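Side-chain contacts in beta-ketoacyl-[acyl-carrier-protein] synthase FabY (Pseudomonas aeruginosa, PDB 4CW4), which catalyses the condensation of acetyl-CoA with malonyl-[acyl-carrier protein], making the acetoacetyl primer that starts fatty acid biosynthesis: residues M33-M38 against Q44-G49; R353-N358 against V436-S441; L427-H432 against L530-I535; L491-F494 against L499-I502. One frame throughout, in Å; residues are numbered along the deposited sequence.

Contact 1: residues M33-M38 against Q44-G49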
# COMPACT_ATOMS: atom_id res chain seq x y z
N MET A 33 11.47 -8.20 -27.08
CA MET A 33 12.71 -8.44 -26.36
C MET A 33 13.60 -9.47 -27.07
O MET A 33 14.81 -9.32 -27.05
CB MET A 33 12.41 -8.83 -24.91
CG MET A 33 11.76 -7.69 -24.16
SD MET A 33 11.54 -7.95 -22.39
CE MET A 33 9.92 -8.70 -22.35
N VAL A 34 13.00 -10.47 -27.72
CA VAL A 34 13.79 -11.47 -28.46
C VAL A 34 13.57 -11.37 -29.96
O VAL A 34 13.59 -12.37 -30.67
CB VAL A 34 13.51 -12.90 -27.95
CG1 VAL A 34 13.91 -13.02 -26.48
CG2 VAL A 34 12.05 -13.29 -28.16
N ILE A 35 13.45 -10.14 -30.45
CA ILE A 35 12.91 -9.92 -31.78
C ILE A 35 13.75 -10.56 -32.87
O ILE A 35 13.21 -11.13 -33.83
CB ILE A 35 12.69 -8.41 -32.02
CG1 ILE A 35 11.79 -8.17 -33.23
CG2 ILE A 35 14.03 -7.66 -32.14
CD1 ILE A 35 10.33 -8.40 -32.98
N GLU A 36 15.05 -10.54 -32.70
CA GLU A 36 15.95 -11.07 -33.72
C GLU A 36 15.94 -12.60 -33.76
O GLU A 36 16.37 -13.22 -34.73
CB GLU A 36 17.36 -10.54 -33.49
CG GLU A 36 18.01 -11.07 -32.23
CD GLU A 36 17.84 -10.16 -31.01
OE1 GLU A 36 16.83 -9.41 -30.85
OE2 GLU A 36 18.76 -10.22 -30.17
N SER A 37 15.43 -13.21 -32.70
CA SER A 37 15.39 -14.67 -32.60
C SER A 37 14.08 -15.27 -33.11
O SER A 37 13.97 -16.48 -33.23
CB SER A 37 15.60 -15.10 -31.14
OG SER A 37 16.90 -14.72 -30.71
N MET A 38 13.08 -14.42 -33.33
CA MET A 38 11.78 -14.88 -33.80
C MET A 38 11.85 -15.20 -35.28
O MET A 38 12.74 -14.71 -36.00
CB MET A 38 10.72 -13.81 -33.58
CG MET A 38 10.51 -13.43 -32.10
SD MET A 38 10.03 -14.80 -31.03
CE MET A 38 8.56 -15.34 -31.86
N GLN A 44 7.54 -9.71 -37.80
CA GLN A 44 6.93 -8.67 -38.61
C GLN A 44 5.55 -8.30 -38.07
O GLN A 44 5.14 -7.14 -38.11
CB GLN A 44 6.87 -9.10 -40.07
CG GLN A 44 8.26 -9.12 -40.70
CD GLN A 44 8.37 -9.96 -41.97
OE1 GLN A 44 7.39 -10.54 -42.47
NE2 GLN A 44 9.58 -10.04 -42.49
N GLU A 45 4.84 -9.27 -37.53
CA GLU A 45 3.55 -9.00 -36.92
C GLU A 45 3.71 -8.08 -35.70
O GLU A 45 2.98 -7.09 -35.54
CB GLU A 45 2.88 -10.29 -36.47
CG GLU A 45 1.49 -10.06 -35.91
CD GLU A 45 0.85 -11.33 -35.40
OE1 GLU A 45 1.42 -11.97 -34.47
OE2 GLU A 45 -0.22 -11.68 -35.93
N THR A 46 4.65 -8.40 -34.83
CA THR A 46 4.90 -7.56 -33.65
C THR A 46 5.37 -6.16 -34.04
O THR A 46 4.91 -5.19 -33.47
CB THR A 46 5.89 -8.23 -32.72
OG1 THR A 46 5.28 -9.41 -32.16
CG2 THR A 46 6.30 -7.30 -31.58
N LEU A 47 6.29 -6.07 -35.00
CA LEU A 47 6.74 -4.78 -35.50
C LEU A 47 5.61 -3.94 -36.10
O LEU A 47 5.53 -2.74 -35.85
CB LEU A 47 7.89 -4.93 -36.51
CG LEU A 47 9.23 -5.43 -35.97
CD1 LEU A 47 10.26 -5.57 -37.11
CD2 LEU A 47 9.78 -4.55 -34.87
N ALA A 48 4.74 -4.57 -36.89
CA ALA A 48 3.59 -3.86 -37.41
C ALA A 48 2.72 -3.32 -36.28
O ALA A 48 2.27 -2.17 -36.31
CB ALA A 48 2.78 -4.77 -38.32
N GLY A 49 2.47 -4.13 -35.26
CA GLY A 49 1.69 -3.68 -34.12
C GLY A 49 2.32 -2.52 -33.36
O GLY A 49 1.63 -1.57 -32.98
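The turn between two consecutive helices near the start of the chain packs on the second of them through Ile35, Thr46 and Leu47, three buried residues that meet through methyl groups alone. Helix 28-33 ends, the chain leaves helical geometry at Val34, and helix 40-53 follows after the turn. Ile35 sits in that turn with its side chain directed at helix 40-53. CG1 is anti to the backbone N (chi1 -165°), and a bend at chi2 (77°) swings CD1 forward as the atom that does the touching. CD1 reaches two neighbouring residues of helix 40-53: Leu47 CD2 at 4.3 Å and Thr46 CG2 at 4.4 Å. These are loose van der Waals approaches, and no hydrogen bond joins the two segments.

Thr46 divides its work. Its methyl group faces Ile35, while OG1 is hydrogen-bonded to His28 ND1 in the first helix, so the polar end is satisfied away from the apolar patch. Phe86 lies against both Ile35 and Leu47 and brings helix 74-87 into the cluster. The turn itself is held by a backbone bond from Ser37 N to Val34 O (2.9 Å), and Arg43 NH1 binds Ile35 O. The arrangement is an apolar contact between a helix-helix connection and the second of its two helices, with helix 74-87 packed on both.

Contact 2: residues R353-N358 against V436-S441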
# COMPACT_ATOMS: atom_id res chain seq x y z
N ARG A 353 22.30 -3.30 -17.03
CA ARG A 353 23.28 -4.35 -17.31
C ARG A 353 23.31 -5.40 -16.18
O ARG A 353 24.30 -5.51 -15.46
CB ARG A 353 24.67 -3.70 -17.43
CG ARG A 353 24.85 -2.87 -18.69
CD ARG A 353 25.97 -1.82 -18.51
NE ARG A 353 26.29 -1.04 -19.70
CZ ARG A 353 27.30 -1.29 -20.53
NH1 ARG A 353 28.08 -2.35 -20.35
NH2 ARG A 353 27.52 -0.47 -21.56
N PRO A 354 22.19 -6.09 -15.95
CA PRO A 354 22.15 -7.12 -14.90
C PRO A 354 23.32 -8.10 -15.02
O PRO A 354 23.58 -8.59 -16.10
CB PRO A 354 20.82 -7.83 -15.14
CG PRO A 354 19.99 -6.86 -15.92
CD PRO A 354 20.98 -6.10 -16.78
N PHE A 355 24.00 -8.35 -13.90
CA PHE A 355 25.10 -9.31 -13.81
C PHE A 355 26.37 -8.95 -14.58
O PHE A 355 27.32 -9.71 -14.55
CB PHE A 355 24.62 -10.73 -14.13
CG PHE A 355 23.54 -11.18 -13.18
CD1 PHE A 355 23.83 -11.47 -11.86
CD2 PHE A 355 22.24 -11.25 -13.60
CE1 PHE A 355 22.83 -11.81 -10.98
CE2 PHE A 355 21.23 -11.62 -12.73
CZ PHE A 355 21.53 -11.91 -11.42
N GLY A 356 26.38 -7.77 -15.22
CA GLY A 356 27.57 -7.26 -15.86
C GLY A 356 28.23 -6.19 -15.03
O GLY A 356 27.77 -5.89 -13.94
N GLU A 357 29.32 -5.62 -15.54
CA GLU A 357 29.78 -4.34 -15.02
C GLU A 357 28.57 -3.39 -15.04
O GLU A 357 27.89 -3.26 -16.06
CB GLU A 357 30.94 -3.78 -15.84
CG GLU A 357 32.17 -4.67 -15.86
CD GLU A 357 32.79 -4.85 -14.50
OE1 GLU A 357 32.80 -3.88 -13.71
OE2 GLU A 357 33.26 -5.98 -14.20
N ASN A 358 28.27 -2.77 -13.91
CA ASN A 358 27.05 -1.99 -13.79
C ASN A 358 27.14 -0.97 -12.67
O ASN A 358 28.16 -0.91 -11.96
CB ASN A 358 25.80 -2.90 -13.69
CG ASN A 358 25.80 -3.82 -12.48
OD1 ASN A 358 26.42 -3.52 -11.45
ND2 ASN A 358 25.06 -4.93 -12.58
N VAL A 436 15.39 -19.34 -13.93
CA VAL A 436 15.18 -18.28 -12.97
C VAL A 436 15.05 -16.95 -13.70
O VAL A 436 15.88 -16.57 -14.52
CB VAL A 436 16.37 -18.17 -11.98
CG1 VAL A 436 16.16 -17.00 -11.00
CG2 VAL A 436 16.61 -19.48 -11.24
N HIS A 437 13.96 -16.26 -13.41
CA HIS A 437 13.83 -14.84 -13.73
C HIS A 437 14.44 -14.09 -12.57
O HIS A 437 13.79 -13.85 -11.54
CB HIS A 437 12.37 -14.46 -13.98
CG HIS A 437 12.08 -14.20 -15.42
ND1 HIS A 437 12.39 -12.99 -16.01
CD2 HIS A 437 11.61 -15.00 -16.41
CE1 HIS A 437 12.11 -13.06 -17.30
NE2 HIS A 437 11.63 -14.27 -17.56
N ALA A 438 15.71 -13.73 -12.74
CA ALA A 438 16.45 -13.07 -11.70
C ALA A 438 15.92 -11.68 -11.48
O ALA A 438 15.46 -11.02 -12.40
CB ALA A 438 17.91 -12.99 -12.05
N HIS A 439 16.03 -11.24 -10.24
CA HIS A 439 15.71 -9.87 -9.89
C HIS A 439 16.54 -8.95 -10.78
O HIS A 439 16.01 -8.05 -11.40
CB HIS A 439 16.01 -9.62 -8.42
CG HIS A 439 15.71 -8.23 -7.99
ND1 HIS A 439 14.45 -7.68 -8.05
CD2 HIS A 439 16.52 -7.25 -7.50
CE1 HIS A 439 14.48 -6.44 -7.60
NE2 HIS A 439 15.73 -6.15 -7.28
N GLY A 440 17.85 -9.21 -10.84
CA GLY A 440 18.71 -8.63 -11.86
C GLY A 440 18.52 -7.14 -12.05
O GLY A 440 18.19 -6.70 -13.15
N SER A 441 18.75 -6.37 -11.00
CA SER A 441 18.40 -4.95 -11.00
C SER A 441 19.49 -4.06 -11.58
O SER A 441 19.26 -2.87 -11.74
CB SER A 441 18.09 -4.51 -9.57
OG SER A 441 19.13 -4.92 -8.71
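The Phe355 ring meets Ala438 at its edge. Ala438 CB lies near the ring plane, 3.7 Å from CE2 and nearly as close to CZ, so the methyl group touches two adjacent carbons of the rim. Gly440 CA approaches CE2 obliquely at 4.0 Å. The ring gets there because CG stands anti to its own carbonyl carbon, beside the backbone N (chi1 -60°). The other flat group is the amide of Asn358: its ND2 binds Arg353 O at 3.0 Å, with the oxygen close to the amide plane and the N-H fairly straight at 158°. Seen from the carbonyl, this donor stands well above the plane, and Gly356 N comes to the same oxygen from the opposite face.

That second bond closes a type II turn from Arg353 to Gly356, with Pro354 and Phe355 at its corners and Phe355 in the positive-phi position. The turn presents the proline ring to the other segment. Pro354 CG rests 3.3 Å from Gly440 O and CB follows at 3.5 Å, a close van der Waals approach to a carbonyl.

No hydrogen bond crosses the contact; from a turn whose Arg353 O takes two N-H donors, the proline ring packs on a carbonyl and the phenylalanine ring on a methyl group. His439, between these two partners, is predicted to be catalytic. The rings thus pack on the backbone next to it, while its own polar backbone atoms are bonded by other residues, N by Glu450 and O by Lys472.

Contact 3: residues L427-H432 against L530-I535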
# COMPACT_ATOMS: atom_id res chain seq x y z
N LEU A 427 12.33 -33.68 -8.74
CA LEU A 427 13.70 -33.17 -8.77
C LEU A 427 14.27 -33.08 -10.17
O LEU A 427 14.98 -32.13 -10.48
CB LEU A 427 14.63 -34.07 -7.96
CG LEU A 427 15.17 -33.61 -6.63
CD1 LEU A 427 16.14 -34.68 -6.12
CD2 LEU A 427 15.82 -32.22 -6.69
N ASP A 428 14.02 -34.08 -11.00
CA ASP A 428 14.59 -34.10 -12.35
C ASP A 428 14.12 -32.89 -13.15
O ASP A 428 14.92 -32.23 -13.82
CB ASP A 428 14.23 -35.39 -13.08
CG ASP A 428 14.83 -35.45 -14.48
OD1 ASP A 428 16.05 -35.63 -14.58
OD2 ASP A 428 14.07 -35.29 -15.46
N THR A 429 12.83 -32.60 -13.09
CA THR A 429 12.28 -31.46 -13.84
C THR A 429 12.85 -30.14 -13.31
O THR A 429 13.15 -29.24 -14.08
CB THR A 429 10.75 -31.47 -13.83
OG1 THR A 429 10.28 -32.61 -14.55
CG2 THR A 429 10.20 -30.22 -14.50
N VAL A 430 12.99 -30.01 -12.00
CA VAL A 430 13.63 -28.82 -11.46
C VAL A 430 15.09 -28.72 -11.91
O VAL A 430 15.55 -27.65 -12.30
CB VAL A 430 13.51 -28.79 -9.93
CG1 VAL A 430 14.40 -27.68 -9.33
CG2 VAL A 430 12.06 -28.55 -9.52
N ARG A 431 15.81 -29.84 -11.90
CA ARG A 431 17.22 -29.82 -12.25
C ARG A 431 17.48 -29.55 -13.72
O ARG A 431 18.50 -28.96 -14.04
CB ARG A 431 17.90 -31.13 -11.85
CG ARG A 431 18.13 -31.22 -10.36
CD ARG A 431 18.63 -32.61 -9.96
NE ARG A 431 18.95 -32.65 -8.54
CZ ARG A 431 19.15 -33.76 -7.83
NH1 ARG A 431 19.06 -34.96 -8.41
NH2 ARG A 431 19.43 -33.67 -6.54
N HIS A 432 16.60 -29.99 -14.60
CA HIS A 432 16.89 -29.94 -16.03
C HIS A 432 15.89 -29.19 -16.88
O HIS A 432 16.11 -29.01 -18.07
CB HIS A 432 17.05 -31.37 -16.55
CG HIS A 432 18.12 -32.13 -15.84
ND1 HIS A 432 19.46 -31.84 -15.99
CD2 HIS A 432 18.05 -33.14 -14.95
CE1 HIS A 432 20.17 -32.66 -15.24
NE2 HIS A 432 19.34 -33.46 -14.59
N LEU A 530 11.59 -25.80 -21.20
CA LEU A 530 11.54 -25.35 -19.82
C LEU A 530 10.10 -25.45 -19.32
O LEU A 530 9.17 -25.06 -20.03
CB LEU A 530 12.09 -23.93 -19.72
CG LEU A 530 13.58 -23.80 -19.99
CD1 LEU A 530 13.94 -22.36 -20.33
CD2 LEU A 530 14.37 -24.30 -18.80
N GLU A 531 9.93 -26.00 -18.12
CA GLU A 531 8.61 -26.32 -17.58
C GLU A 531 8.27 -25.53 -16.33
O GLU A 531 7.11 -25.45 -15.97
CB GLU A 531 8.49 -27.81 -17.24
CG GLU A 531 8.85 -28.77 -18.38
CD GLU A 531 7.83 -28.81 -19.51
OE1 GLU A 531 6.92 -27.97 -19.56
OE2 GLU A 531 7.97 -29.71 -20.37
N VAL A 532 9.28 -24.97 -15.68
CA VAL A 532 9.10 -24.26 -14.42
C VAL A 532 9.95 -23.01 -14.40
O VAL A 532 11.12 -23.06 -14.76
CB VAL A 532 9.52 -25.14 -13.24
CG1 VAL A 532 9.44 -24.37 -11.90
CG2 VAL A 532 8.69 -26.40 -13.21
N CYS A 533 9.36 -21.89 -13.97
CA CYS A 533 10.12 -20.67 -13.76
C CYS A 533 10.01 -20.21 -12.32
O CYS A 533 8.91 -20.18 -11.74
CB CYS A 533 9.62 -19.54 -14.66
SG CYS A 533 10.63 -18.04 -14.52
N PHE A 534 11.16 -19.84 -11.76
CA PHE A 534 11.22 -19.19 -10.46
C PHE A 534 11.40 -17.69 -10.69
O PHE A 534 12.42 -17.24 -11.24
CB PHE A 534 12.39 -19.75 -9.67
CG PHE A 534 12.28 -21.24 -9.46
CD1 PHE A 534 11.39 -21.73 -8.53
CD2 PHE A 534 13.03 -22.12 -10.20
CE1 PHE A 534 11.26 -23.08 -8.33
CE2 PHE A 534 12.90 -23.47 -10.01
CZ PHE A 534 12.02 -23.96 -9.07
N ILE A 535 10.40 -16.92 -10.27
CA ILE A 535 10.43 -15.46 -10.36
C ILE A 535 11.03 -14.93 -9.05
O ILE A 535 10.48 -15.21 -7.97
CB ILE A 535 9.02 -14.87 -10.51
CG1 ILE A 535 8.23 -15.53 -11.66
CG2 ILE A 535 9.10 -13.37 -10.70
CD1 ILE A 535 8.82 -15.40 -13.00
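Glu531 is the first residue of 530-535 to touch the helix, and it does so only with its stem: CB meets Thr429 CG2 at 4.0 Å. With CG beside the backbone N (chi1 -53°) and a second bend at chi2 (-71°), the rest of the chain folds away from helix 427-433. The carboxylate is bonded away from the contact, OE1 with Ser551 OG and OE2 in a salt bridge to Arg553 NE, which leaves an aliphatic surface for the threonine methyl. That methyl is aimed across the gap because it stands anti to the backbone N of Thr429.

Val532 begins the strand and points at the helix too. Its CG2 comes to the same Thr429 CG2, at 4.3 Å, so one methyl group bridges two consecutive residues. CG1 of Val532 faces along the strand instead, lying 3.8 Å above one face of the Phe534 ring and displaced toward its rim.

Cys533 turns to the opposite side of the strand, against Ala490 of helix 482-496. Phe534 then returns to the side of helix 427-433, where CZ approaches Val430 CG1 at 4.4 Å. Val430 reaches onward to Val418, Val422 and Val425 of helix 409-425, and Phe534 itself touches Ala421 there.

Helix 427-433 runs straight into strand 434-437, which pairs in parallel with strand 532-539. Helices on both sides of such a sheet, 409-425 and 427-433 on one and 482-496 on the other, are the layered alpha/beta arrangement of the thiolase fold.

Contact 4: residues L491-F494 against L499-I502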
# COMPACT_ATOMS: atom_id res chain seq x y z
N LEU A 491 6.15 -16.29 -19.40
CA LEU A 491 5.11 -16.97 -20.15
C LEU A 491 5.49 -17.06 -21.61
O LEU A 491 5.11 -18.00 -22.30
CB LEU A 491 3.78 -16.22 -20.00
CG LEU A 491 3.27 -16.04 -18.56
CD1 LEU A 491 1.88 -15.43 -18.58
CD2 LEU A 491 3.30 -17.38 -17.80
N GLY A 492 6.23 -16.07 -22.08
CA GLY A 492 6.73 -16.06 -23.43
C GLY A 492 7.75 -17.15 -23.67
O GLY A 492 7.78 -17.78 -24.73
N THR A 493 8.63 -17.37 -22.69
CA THR A 493 9.57 -18.50 -22.79
C THR A 493 8.82 -19.83 -22.92
O THR A 493 9.20 -20.68 -23.72
CB THR A 493 10.56 -18.51 -21.61
OG1 THR A 493 11.41 -17.37 -21.74
CG2 THR A 493 11.41 -19.80 -21.56
N PHE A 494 7.77 -20.02 -22.13
CA PHE A 494 6.96 -21.23 -22.28
C PHE A 494 6.37 -21.34 -23.69
O PHE A 494 6.35 -22.43 -24.28
CB PHE A 494 5.82 -21.26 -21.24
CG PHE A 494 6.26 -21.43 -19.82
CD1 PHE A 494 7.36 -22.17 -19.48
CD2 PHE A 494 5.53 -20.81 -18.81
CE1 PHE A 494 7.75 -22.31 -18.16
CE2 PHE A 494 5.91 -20.94 -17.50
CZ PHE A 494 7.02 -21.70 -17.18
N LEU A 499 14.82 -18.45 -24.21
CA LEU A 499 15.25 -17.76 -22.99
C LEU A 499 15.97 -16.47 -23.36
O LEU A 499 17.04 -16.52 -23.97
CB LEU A 499 16.19 -18.63 -22.18
CG LEU A 499 16.63 -18.07 -20.83
CD1 LEU A 499 15.47 -18.12 -19.85
CD2 LEU A 499 17.81 -18.85 -20.33
N PRO A 500 15.40 -15.30 -22.99
CA PRO A 500 16.04 -14.07 -23.47
C PRO A 500 17.42 -13.86 -22.86
O PRO A 500 17.61 -14.10 -21.67
CB PRO A 500 15.08 -12.97 -23.03
CG PRO A 500 13.79 -13.66 -22.78
CD PRO A 500 14.16 -15.02 -22.28
N GLY A 501 18.39 -13.47 -23.68
CA GLY A 501 19.71 -13.16 -23.18
C GLY A 501 19.74 -11.82 -22.45
O GLY A 501 18.81 -11.03 -22.53
N ILE A 502 20.83 -11.57 -21.74
CA ILE A 502 21.10 -10.26 -21.15
C ILE A 502 21.96 -9.53 -22.18
O ILE A 502 23.20 -9.55 -22.12
CB ILE A 502 21.79 -10.35 -19.79
CG1 ILE A 502 21.03 -11.33 -18.87
CG2 ILE A 502 21.89 -8.95 -19.17
CD1 ILE A 502 21.64 -11.50 -17.49
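Thr493 meets Pro500 and Leu499 through its hydroxyl oxygen, and chi1 of -67° decides this by standing OG1 beside the backbone N, anti to the carbonyl carbon. The methyl CG2 is then anti to the backbone N and packs on the side chain of Leu530. The setting is the last part of helix 482-496 in the C-terminal half of the thiolase fold, where the chain leaves the helix and continues as a loop toward strand 517-519.

The two segments are only a few residues apart in sequence, and the nearest alpha carbons, those of Thr493 and Leu499, are 5.7 Å from each other. No hydrogen bond crosses directly between the segments. The polar link lies one residue earlier: Thr493 OG1 is hydrogen-bonded to Ile498 O. The bond ties the helix to the carbonyl just ahead of the contact, where the departing chain begins, and gives a buried hydroxyl its partner.

Leu499 contributes mainly its backbone. Its side chain starts away from the helix, with CG anti to the backbone N (chi1 -176°), and packs against Phe435, Pro467 and Thr469 along two strands of the sheet. Pro500, the other residue that the threonine oxygen meets, presents the edge of its ring next to the nitrogen. At the centre, Thr493 OG1 has Leu499 CA at 4.1 Å and the ring carbon Pro500 CD at 3.7 Å.

In the fold
Contacts 2 and 3 share neighbouring strands of the ketosynthase core, contact 4 touches both from a helix and a loop, and contact 1 touches contact 4 alone. His437 N lies 2.8 Å from Phe534 O, a probable hydrogen bond that ties contact 2 to contact 3 through strands 434-437 and 532-539. Around contact 4, Leu530 CD1 packs on Thr493 CG2 at 3.8 Å, Phe355 CD2 on Ile502 CD1 at 3.9 Å, and Val34 CG1 on Pro500 CB at 3.6 Å. Contact 2 holds the predicted catalytic His439. Its Gly440 is about 8 Å from the side chain of His477, also a predicted active-site residue, and about 11 Å from that of Cys286, an inferred one.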